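Local atomic coordinates of 2-oxo-1,2-dihydroquinoline 8-monooxygenase, oxygenase component (PDB entry 1Z02), a protein that hydroxylates 2-oxo-1,2-dihydroquinoline at carbon 8 as a Rieske-type monooxygenase component, using a [2Fe-2S] cluster and a mononuclear iron. Residues 188-192 against 331-335; 308-312 against 348-353; 328-332 against 358-362. One frame throughout, in Å; residues are numbered along the deposited sequence.

Contact 1 (188-192 against 331-335)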
loop_
_atom_site.group_PDB
_atom_site.type_symbol
_atom_site.label_atom_id
_atom_site.label_comp_id
_atom_site.label_asym_id
_atom_site.label_seq_id
_atom_site.Cartn_x
_atom_site.Cartn_y
_atom_site.Cartn_z
ATOM N N SER A 188 24.274 -22.438 -31.162
ATOM C CA SER A 188 23.150 -21.548 -30.893
ATOM C C SER A 188 23.469 -20.167 -31.450
ATOM O O SER A 188 24.589 -19.658 -31.287
ATOM C CB SER A 188 22.886 -21.431 -29.388
ATOM O OG SER A 188 22.447 -22.660 -28.843
ATOM N N PRO A 189 22.496 -19.546 -32.131
ATOM C CA PRO A 189 22.704 -18.217 -32.702
ATOM C C PRO A 189 22.621 -17.128 -31.637
ATOM O O PRO A 189 22.086 -17.347 -30.552
ATOM C CB PRO A 189 21.582 -18.111 -33.730
ATOM C CG PRO A 189 20.475 -18.875 -33.083
ATOM C CD PRO A 189 21.195 -20.100 -32.548
ATOM N N SER A 190 23.163 -15.958 -31.957
ATOM C CA SER A 190 23.159 -14.805 -31.053
ATOM C C SER A 190 22.202 -13.769 -31.639
ATOM O O SER A 190 21.884 -13.833 -32.831
ATOM C CB SER A 190 24.571 -14.216 -30.958
ATOM O OG SER A 190 24.587 -13.023 -30.191
ATOM N N VAL A 191 21.718 -12.825 -30.834
ATOM C CA VAL A 191 20.826 -11.819 -31.398
ATOM C C VAL A 191 21.673 -10.856 -32.243
ATOM O O VAL A 191 21.145 -10.019 -32.980
ATOM C CB VAL A 191 20.045 -10.999 -30.316
ATOM C CG1 VAL A 191 19.375 -11.912 -29.362
ATOM C CG2 VAL A 191 20.929 -10.005 -29.655
ATOM N N LEU A 192 22.995 -10.998 -32.151
ATOM C CA LEU A 192 23.923 -10.161 -32.913
ATOM C C LEU A 192 24.194 -10.730 -34.305
ATOM O O LEU A 192 24.696 -10.026 -35.180
ATOM C CB LEU A 192 25.259 -10.009 -32.167
ATOM C CG LEU A 192 25.282 -9.236 -30.844
ATOM C CD1 LEU A 192 26.681 -9.281 -30.269
ATOM C CD2 LEU A 192 24.852 -7.792 -31.075
ATOM N N ILE A 331 12.944 -14.750 -24.887
ATOM C CA ILE A 331 12.961 -14.717 -26.340
ATOM C C ILE A 331 13.569 -15.981 -26.924
ATOM O O ILE A 331 14.404 -16.644 -26.297
ATOM C CB ILE A 331 13.743 -13.484 -26.912
ATOM C CG1 ILE A 331 15.240 -13.617 -26.613
ATOM C CG2 ILE A 331 13.158 -12.193 -26.356
ATOM C CD1 ILE A 331 16.105 -12.620 -27.332
ATOM N N LEU A 332 13.124 -16.311 -28.131
ATOM C CA LEU A 332 13.620 -17.469 -28.863
ATOM C C LEU A 332 14.239 -16.894 -30.119
ATOM O O LEU A 332 13.633 -16.061 -30.794
ATOM C CB LEU A 332 12.478 -18.425 -29.226
ATOM C CG LEU A 332 11.821 -19.128 -28.041
ATOM C CD1 LEU A 332 10.664 -19.974 -28.508
ATOM C CD2 LEU A 332 12.864 -19.966 -27.321
ATOM N N VAL A 333 15.452 -17.334 -30.419
ATOM C CA VAL A 333 16.171 -16.845 -31.581
ATOM C C VAL A 333 16.501 -17.983 -32.537
ATOM O O VAL A 333 16.842 -19.086 -32.110
ATOM C CB VAL A 333 17.492 -16.155 -31.150
ATOM C CG1 VAL A 333 18.187 -15.555 -32.363
ATOM C CG2 VAL A 333 17.205 -15.062 -30.114
ATOM N N ARG A 334 16.366 -17.710 -33.830
ATOM C CA ARG A 334 16.692 -18.681 -34.871
ATOM C C ARG A 334 17.090 -17.906 -36.119
ATOM O O ARG A 334 16.389 -16.980 -36.525
ATOM C CB ARG A 334 15.502 -19.583 -35.199
ATOM C CG ARG A 334 15.874 -20.686 -36.181
ATOM C CD ARG A 334 14.685 -21.452 -36.728
ATOM N NE ARG A 334 15.135 -22.501 -37.644
ATOM C CZ ARG A 334 15.058 -23.804 -37.384
ATOM N NH1 ARG A 334 15.495 -24.687 -38.273
ATOM N NH2 ARG A 334 14.535 -24.229 -36.243
ATOM N N VAL A 335 18.216 -18.271 -36.720
ATOM C CA VAL A 335 18.667 -17.585 -37.918
ATOM C C VAL A 335 17.801 -18.026 -39.090
ATOM O O VAL A 335 17.696 -19.216 -39.394
ATOM C CB VAL A 335 20.152 -17.889 -38.223
ATOM C CG1 VAL A 335 20.563 -17.221 -39.534
ATOM C CG2 VAL A 335 21.030 -17.360 -37.087
#
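Pro-189 lays its ring along the end of a strand, overlapping Val-333 and Val-335. Its CG comes within 4.1 Å of Val-333 CG1 and its CB within 3.5 Å of Val-335 CG2, the latter tighter than usual for two carbons. The proline and Val-333 slide past each other in opposite senses, and Pro-189 CG also lies 3.8 Å from Val-333 O. Val-333 has a branch for each partner: CG1, anti to its backbone N (chi1 -176°), serves the proline, while CG2 lies 3.9 Å from Val-191 CG1. Val-191 CG1 also meets Ile-331 CD1, at 3.9 Å, so it sits between two residues that follow each other on one face of the strand; in both cases the side chains cross at about a right angle. No hydrogen bond joins 188-192 to 331-335, and the contact rests on apolar packing. The loop shapes itself locally: the hydroxyl of Ser-190 turns back so that Leu-192 N donates to Ser-190 OG over 3.2 Å, an ST turn. Beyond the pair, Pro-189 O accepts from Tyr-315 OH on the adjacent strand and Val-191 O from Asn-145 ND2, in the turn between strands 141-144 and 147-152. Leu-332 and Arg-334 alternate to the other side of the strand, where their side chains touch helix 339-359. The 188-192 loop thus covers the face of the strand turned away from that helix; the antiparallel sheet and its long helix are as expected of the helix-grip (Bet v 1-like) fold of Rieske oxygenase catalytic domains.

Contact 2 (308-312 against 348-353); sequences PEEHV and RYDHMY
Tyr-353, Glu-309 and Pro-308 make most of this contact. The Tyr-353 ring is sandwiched: Pro-308 lies over one face, with its CG 3.3 Å from Tyr-353 CD1, and the aliphatic part of Arg-348, through CG, lies over the other. At the rim of the ring the hydroxyl reaches the carboxylate of Glu-309, and Tyr-353 OH donates to Glu-309 OE2 over 2.6 Å. This donor stands above the carboxylate plane, 51° out of it. The carboxylate is also gripped side-on by Arg-348: NH1 lies 2.8 Å from Glu-309 OE1, using that oxygen's syn lone pair, while NE lies 3.1 Å from Glu-309 OE2. The two charged planes are only 18° apart, so the salt bridge is nearly flat. Glu-309 OE2 thereby accepts from two donors, Tyr-353 OH and Arg-348 NE, arriving from the same face, which should fix the rotation of the acid. The glutamate spans the gap because its chain runs straight on beyond CG (chi2 172°), just as Arg-348 is extended from CG to NE to meet it from the opposite direction. On the loop side, a cis peptide precedes Pro-308 and a type II beta turn runs from Glu-309 to Val-312. The contact is plain structural packing away from the metal centres: the loop between strands 301-305 and 313-320, which ends in this turn, is clipped by salt bridge and aromatic packing to helix 339-359, the long helix of the helix-grip fold.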
loop_
_atom_site.group_PDB
_atom_site.type_symbol
_atom_site.label_atom_id
_atom_site.label_comp_id
_atom_site.label_asym_id
_atom_site.label_seq_id
_atom_site.Cartn_x
_atom_site.Cartn_y
_atom_site.Cartn_z
ATOM N N PRO A 308 13.810 -24.464 -27.797
ATOM C CA PRO A 308 13.192 -25.776 -27.545
ATOM C C PRO A 308 13.556 -26.858 -28.568
ATOM O O PRO A 308 13.248 -28.037 -28.379
ATOM C CB PRO A 308 11.701 -25.453 -27.541
ATOM C CG PRO A 308 11.604 -24.339 -28.502
ATOM C CD PRO A 308 12.796 -23.476 -28.197
ATOM N N GLU A 309 14.202 -26.442 -29.651
ATOM C CA GLU A 309 14.632 -27.356 -30.704
ATOM C C GLU A 309 15.978 -26.922 -31.284
ATOM O O GLU A 309 16.447 -25.806 -31.033
ATOM C CB GLU A 309 13.586 -27.408 -31.819
ATOM C CG GLU A 309 12.288 -28.088 -31.417
ATOM C CD GLU A 309 11.205 -27.956 -32.471
ATOM O OE1 GLU A 309 10.183 -28.668 -32.361
ATOM O OE2 GLU A 309 11.367 -27.139 -33.403
ATOM N N GLU A 310 16.589 -27.800 -32.073
ATOM C CA GLU A 310 17.883 -27.504 -32.670
ATOM C C GLU A 310 17.846 -26.220 -33.479
ATOM O O GLU A 310 16.840 -25.907 -34.119
ATOM C CB GLU A 310 18.337 -28.664 -33.556
ATOM C CG GLU A 310 18.244 -30.016 -32.897
ATOM C CD GLU A 310 18.858 -31.106 -33.743
ATOM O OE1 GLU A 310 18.739 -32.286 -33.359
ATOM O OE2 GLU A 310 19.460 -30.789 -34.790
ATOM N N HIS A 311 18.953 -25.486 -33.451
ATOM C CA HIS A 311 19.074 -24.217 -34.169
ATOM C C HIS A 311 18.254 -23.092 -33.548
ATOM O O HIS A 311 18.250 -21.965 -34.043
ATOM C CB HIS A 311 18.688 -24.380 -35.640
ATOM C CG HIS A 311 19.533 -25.371 -36.375
ATOM N ND1 HIS A 311 19.172 -26.691 -36.525
ATOM C CD2 HIS A 311 20.741 -25.240 -36.976
ATOM C CE1 HIS A 311 20.120 -27.331 -37.187
ATOM N NE2 HIS A 311 21.081 -26.473 -37.472
ATOM N N VAL A 312 17.553 -23.408 -32.465
ATOM C CA VAL A 312 16.754 -22.418 -31.747
ATOM C C VAL A 312 17.375 -22.298 -30.362
ATOM O O VAL A 312 17.821 -23.297 -29.804
ATOM C CB VAL A 312 15.283 -22.868 -31.586
ATOM C CG1 VAL A 312 14.499 -21.816 -30.824
ATOM C CG2 VAL A 312 14.654 -23.108 -32.949
ATOM N N ARG A 348 5.664 -21.539 -36.234
ATOM C CA ARG A 348 5.929 -22.513 -35.185
ATOM C C ARG A 348 6.024 -21.841 -33.821
ATOM O O ARG A 348 5.788 -22.474 -32.794
ATOM C CB ARG A 348 7.217 -23.276 -35.470
ATOM C CG ARG A 348 7.351 -24.507 -34.595
ATOM C CD ARG A 348 8.464 -25.426 -35.052
ATOM N NE ARG A 348 8.476 -26.650 -34.263
ATOM C CZ ARG A 348 7.543 -27.594 -34.325
ATOM N NH1 ARG A 348 7.637 -28.673 -33.559
ATOM N NH2 ARG A 348 6.529 -27.474 -35.166
ATOM N N TYR A 349 6.381 -20.561 -33.809
ATOM C CA TYR A 349 6.471 -19.812 -32.559
ATOM C C TYR A 349 5.043 -19.585 -32.051
ATOM O O TYR A 349 4.716 -19.886 -30.906
ATOM C CB TYR A 349 7.149 -18.449 -32.789
ATOM C CG TYR A 349 7.058 -17.534 -31.580
ATOM C CD1 TYR A 349 7.822 -17.777 -30.436
ATOM C CD2 TYR A 349 6.133 -16.487 -31.539
ATOM C CE1 TYR A 349 7.659 -17.005 -29.280
ATOM C CE2 TYR A 349 5.964 -15.716 -30.389
ATOM C CZ TYR A 349 6.728 -15.984 -29.268
ATOM O OH TYR A 349 6.554 -15.245 -28.132
ATOM N N ASP A 350 4.195 -19.064 -32.933
ATOM C CA ASP A 350 2.807 -18.760 -32.605
ATOM C C ASP A 350 1.966 -19.940 -32.136
ATOM O O ASP A 350 1.147 -19.799 -31.228
ATOM C CB ASP A 350 2.108 -18.140 -33.813
ATOM C CG ASP A 350 2.633 -16.764 -34.152
ATOM O OD1 ASP A 350 2.334 -16.283 -35.267
ATOM O OD2 ASP A 350 3.331 -16.159 -33.310
ATOM N N HIS A 351 2.170 -21.102 -32.744
ATOM C CA HIS A 351 1.359 -22.265 -32.407
ATOM C C HIS A 351 2.086 -23.403 -31.715
ATOM O O HIS A 351 1.515 -24.473 -31.519
ATOM C CB HIS A 351 0.688 -22.781 -33.679
ATOM C CG HIS A 351 -0.002 -21.709 -34.467
ATOM N ND1 HIS A 351 -1.173 -21.115 -34.050
ATOM C CD2 HIS A 351 0.346 -21.088 -35.618
ATOM C CE1 HIS A 351 -1.516 -20.171 -34.910
ATOM N NE2 HIS A 351 -0.610 -20.134 -35.869
ATOM N N MET A 352 3.339 -23.181 -31.335
ATOM C CA MET A 352 4.091 -24.230 -30.666
ATOM C C MET A 352 4.928 -23.697 -29.503
ATOM O O MET A 352 4.593 -23.913 -28.336
ATOM C CB MET A 352 4.991 -24.943 -31.679
ATOM C CG MET A 352 5.219 -26.410 -31.371
ATOM S SD MET A 352 5.865 -26.667 -29.704
ATOM C CE MET A 352 7.406 -27.406 -30.066
ATOM N N TYR A 353 6.008 -22.992 -29.825
ATOM C CA TYR A 353 6.897 -22.448 -28.805
ATOM C C TYR A 353 6.227 -21.516 -27.793
ATOM O O TYR A 353 6.394 -21.686 -26.585
ATOM C CB TYR A 353 8.065 -21.703 -29.455
ATOM C CG TYR A 353 8.821 -22.489 -30.505
ATOM C CD1 TYR A 353 8.998 -23.870 -30.389
ATOM C CD2 TYR A 353 9.404 -21.840 -31.593
ATOM C CE1 TYR A 353 9.741 -24.580 -31.331
ATOM C CE2 TYR A 353 10.148 -22.538 -32.534
ATOM C CZ TYR A 353 10.314 -23.905 -32.399
ATOM O OH TYR A 353 11.050 -24.591 -33.337
#

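Contact 3 (328-332 against 358-362)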
loop_
_atom_site.group_PDB
_atom_site.type_symbol
_atom_site.label_atom_id
_atom_site.label_comp_id
_atom_site.label_asym_id
_atom_site.label_seq_id
_atom_site.Cartn_x
_atom_site.Cartn_y
_atom_site.Cartn_z
ATOM N N TYR A 328 10.707 -9.497 -16.726
ATOM C CA TYR A 328 11.176 -10.805 -17.174
ATOM C C TYR A 328 11.041 -11.002 -18.690
ATOM O O TYR A 328 9.934 -11.067 -19.233
ATOM C CB TYR A 328 10.404 -11.877 -16.402
ATOM C CG TYR A 328 10.582 -13.301 -16.878
ATOM C CD1 TYR A 328 11.854 -13.851 -17.076
ATOM C CD2 TYR A 328 9.472 -14.129 -17.054
ATOM C CE1 TYR A 328 12.011 -15.196 -17.433
ATOM C CE2 TYR A 328 9.617 -15.469 -17.405
ATOM C CZ TYR A 328 10.886 -16.001 -17.589
ATOM O OH TYR A 328 11.004 -17.338 -17.900
ATOM N N TRP A 329 12.185 -11.086 -19.365
ATOM C CA TRP A 329 12.218 -11.277 -20.810
ATOM C C TRP A 329 12.431 -12.738 -21.180
ATOM O O TRP A 329 13.222 -13.437 -20.545
ATOM C CB TRP A 329 13.344 -10.450 -21.437
ATOM C CG TRP A 329 13.122 -8.968 -21.406
ATOM C CD1 TRP A 329 13.046 -8.163 -20.301
ATOM C CD2 TRP A 329 12.979 -8.105 -22.542
ATOM N NE1 TRP A 329 12.867 -6.854 -20.684
ATOM C CE2 TRP A 329 12.822 -6.790 -22.053
ATOM C CE3 TRP A 329 12.967 -8.316 -23.929
ATOM C CZ2 TRP A 329 12.658 -5.688 -22.902
ATOM C CZ3 TRP A 329 12.804 -7.223 -24.772
ATOM C CH2 TRP A 329 12.651 -5.926 -24.254
ATOM N N GLU A 330 11.708 -13.187 -22.204
ATOM C CA GLU A 330 11.825 -14.549 -22.725
ATOM C C GLU A 330 11.824 -14.450 -24.241
ATOM O O GLU A 330 10.809 -14.086 -24.820
ATOM C CB GLU A 330 10.628 -15.415 -22.350
ATOM C CG GLU A 330 10.420 -15.685 -20.899
ATOM C CD GLU A 330 9.166 -16.485 -20.685
ATOM O OE1 GLU A 330 9.135 -17.670 -21.080
ATOM O OE2 GLU A 330 8.199 -15.920 -20.143
ATOM N N ILE A 331 12.944 -14.750 -24.887
ATOM C CA ILE A 331 12.961 -14.717 -26.340
ATOM C C ILE A 331 13.569 -15.981 -26.924
ATOM O O ILE A 331 14.404 -16.644 -26.297
ATOM C CB ILE A 331 13.743 -13.484 -26.912
ATOM C CG1 ILE A 331 15.240 -13.617 -26.613
ATOM C CG2 ILE A 331 13.158 -12.193 -26.356
ATOM C CD1 ILE A 331 16.105 -12.620 -27.332
ATOM N N LEU A 332 13.124 -16.311 -28.131
ATOM C CA LEU A 332 13.620 -17.469 -28.863
ATOM C C LEU A 332 14.239 -16.894 -30.119
ATOM O O LEU A 332 13.633 -16.061 -30.794
ATOM C CB LEU A 332 12.478 -18.425 -29.226
ATOM C CG LEU A 332 11.821 -19.128 -28.041
ATOM C CD1 LEU A 332 10.664 -19.974 -28.508
ATOM C CD2 LEU A 332 12.864 -19.966 -27.321
ATOM N N LEU A 358 7.256 -20.928 -23.893
ATOM C CA LEU A 358 7.391 -19.654 -23.197
ATOM C C LEU A 358 6.299 -19.480 -22.144
ATOM O O LEU A 358 6.517 -18.844 -21.113
ATOM C CB LEU A 358 7.366 -18.494 -24.198
ATOM C CG LEU A 358 8.541 -18.450 -25.189
ATOM C CD1 LEU A 358 8.655 -17.048 -25.772
ATOM C CD2 LEU A 358 9.841 -18.815 -24.471
ATOM N N HIS A 359 5.130 -20.057 -22.402
ATOM C CA HIS A 359 4.013 -19.987 -21.459
ATOM C C HIS A 359 3.811 -21.314 -20.721
ATOM O O HIS A 359 3.898 -21.374 -19.500
ATOM C CB HIS A 359 2.718 -19.639 -22.187
ATOM C CG HIS A 359 2.482 -18.172 -22.338
ATOM N ND1 HIS A 359 2.415 -17.317 -21.261
ATOM C CD2 HIS A 359 2.269 -17.410 -23.437
ATOM C CE1 HIS A 359 2.170 -16.090 -21.689
ATOM N NE2 HIS A 359 2.076 -16.120 -23.007
ATOM N N GLY A 360 3.549 -22.374 -21.478
ATOM C CA GLY A 360 3.301 -23.681 -20.888
ATOM C C GLY A 360 4.362 -24.226 -19.953
ATOM O O GLY A 360 4.047 -24.885 -18.964
ATOM N N PHE A 361 5.621 -23.950 -20.261
ATOM C CA PHE A 361 6.732 -24.425 -19.447
ATOM C C PHE A 361 7.150 -23.395 -18.395
ATOM O O PHE A 361 7.130 -23.673 -17.195
ATOM C CB PHE A 361 7.935 -24.744 -20.353
ATOM C CG PHE A 361 9.068 -25.428 -19.649
ATOM C CD1 PHE A 361 9.002 -26.787 -19.345
ATOM C CD2 PHE A 361 10.201 -24.714 -19.274
ATOM C CE1 PHE A 361 10.054 -27.418 -18.680
ATOM C CE2 PHE A 361 11.252 -25.330 -18.611
ATOM C CZ PHE A 361 11.180 -26.685 -18.312
ATOM N N ASN A 362 7.518 -22.201 -18.856
ATOM C CA ASN A 362 7.996 -21.141 -17.964
ATOM C C ASN A 362 7.004 -20.409 -17.055
ATOM O O ASN A 362 7.423 -19.754 -16.112
ATOM C CB ASN A 362 8.802 -20.123 -18.780
ATOM C CG ASN A 362 10.091 -20.711 -19.311
ATOM O OD1 ASN A 362 10.309 -20.803 -20.519
ATOM N ND2 ASN A 362 10.948 -21.131 -18.402
#
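In this helix-grip domain the end of helix 339-359 and the residues after it lie against strand 325-335, beside the mononuclear iron held by the two-histidine, one-carboxylate triad of His-221, His-225 and Asp-365. Glu-330 is the strand residue most involved. Its extended chain, CG beside the backbone N (chi1 -64°), carries the carboxylate between Leu-358 and Asn-362. Glu-330 OE1 comes 2.9 Å from Leu-358 O, but both are acceptors and no hydrogen bond joins them; the same oxygen lies 3.4 Å from Asn-362 CB. What holds the acid is its other oxygen, OE2, in a salt bridge with Arg-203 on the neighbouring strand. With alanine in place of Glu-330, Arg-203 would probably lose its carboxylate mate, and a gap is likely to open between Leu-358 and Asn-362.

The planes of the carboxylate and the Asn-362 amide are nearly perpendicular (83°), and the two chains slide past each other in opposite directions. Asn-362 itself is a second-shell residue: its ND2 donates to Asp-365 OD1 and its OD1 accepts from Gln-314 NE2, so the amide is held at both ends and probably helps place the iron ligand. Tyr-328 reaches the asparagine from the strand, with Tyr-328 OH 3.7 Å from Asn-362 CB, while its hydroxyl is hydrogen-bonded to Glu-316 OE2. Leu-358 lies over the strand, its CD1 3.8 Å from Glu-330 O. Leu-332 and Leu-358 finish the contact tip to tip, with Leu-332 CG 4.1 Å from Leu-358 CD2.

How the contacts relate
The three contacts are built on two elements that follow each other in the chain, strand 325-335 and helix 339-359. Contacts 1 and 3 overlap at Ile-331 and Leu-332, the first facing the loop in contact 1, the second the helix side in contact 3. Contacts 2 and 3 share the helix, along which Tyr-353 O probably accepts a hydrogen bond from Leu-358 N at 2.9 Å. Leu-332, whose side chain belongs to contact 3, also packs on contact 2: its CD1 lies 3.3 Å from Tyr-353 CB and its CD2 3.6 Å from Pro-308 CD. The centres of contacts 2 and 3 are about 11 Å apart. Contact 3 alone reaches the iron site, the side chain of Asn-362 lying about 5 Å from the metal, against about 13 Å for that of Pro-308 in contact 2.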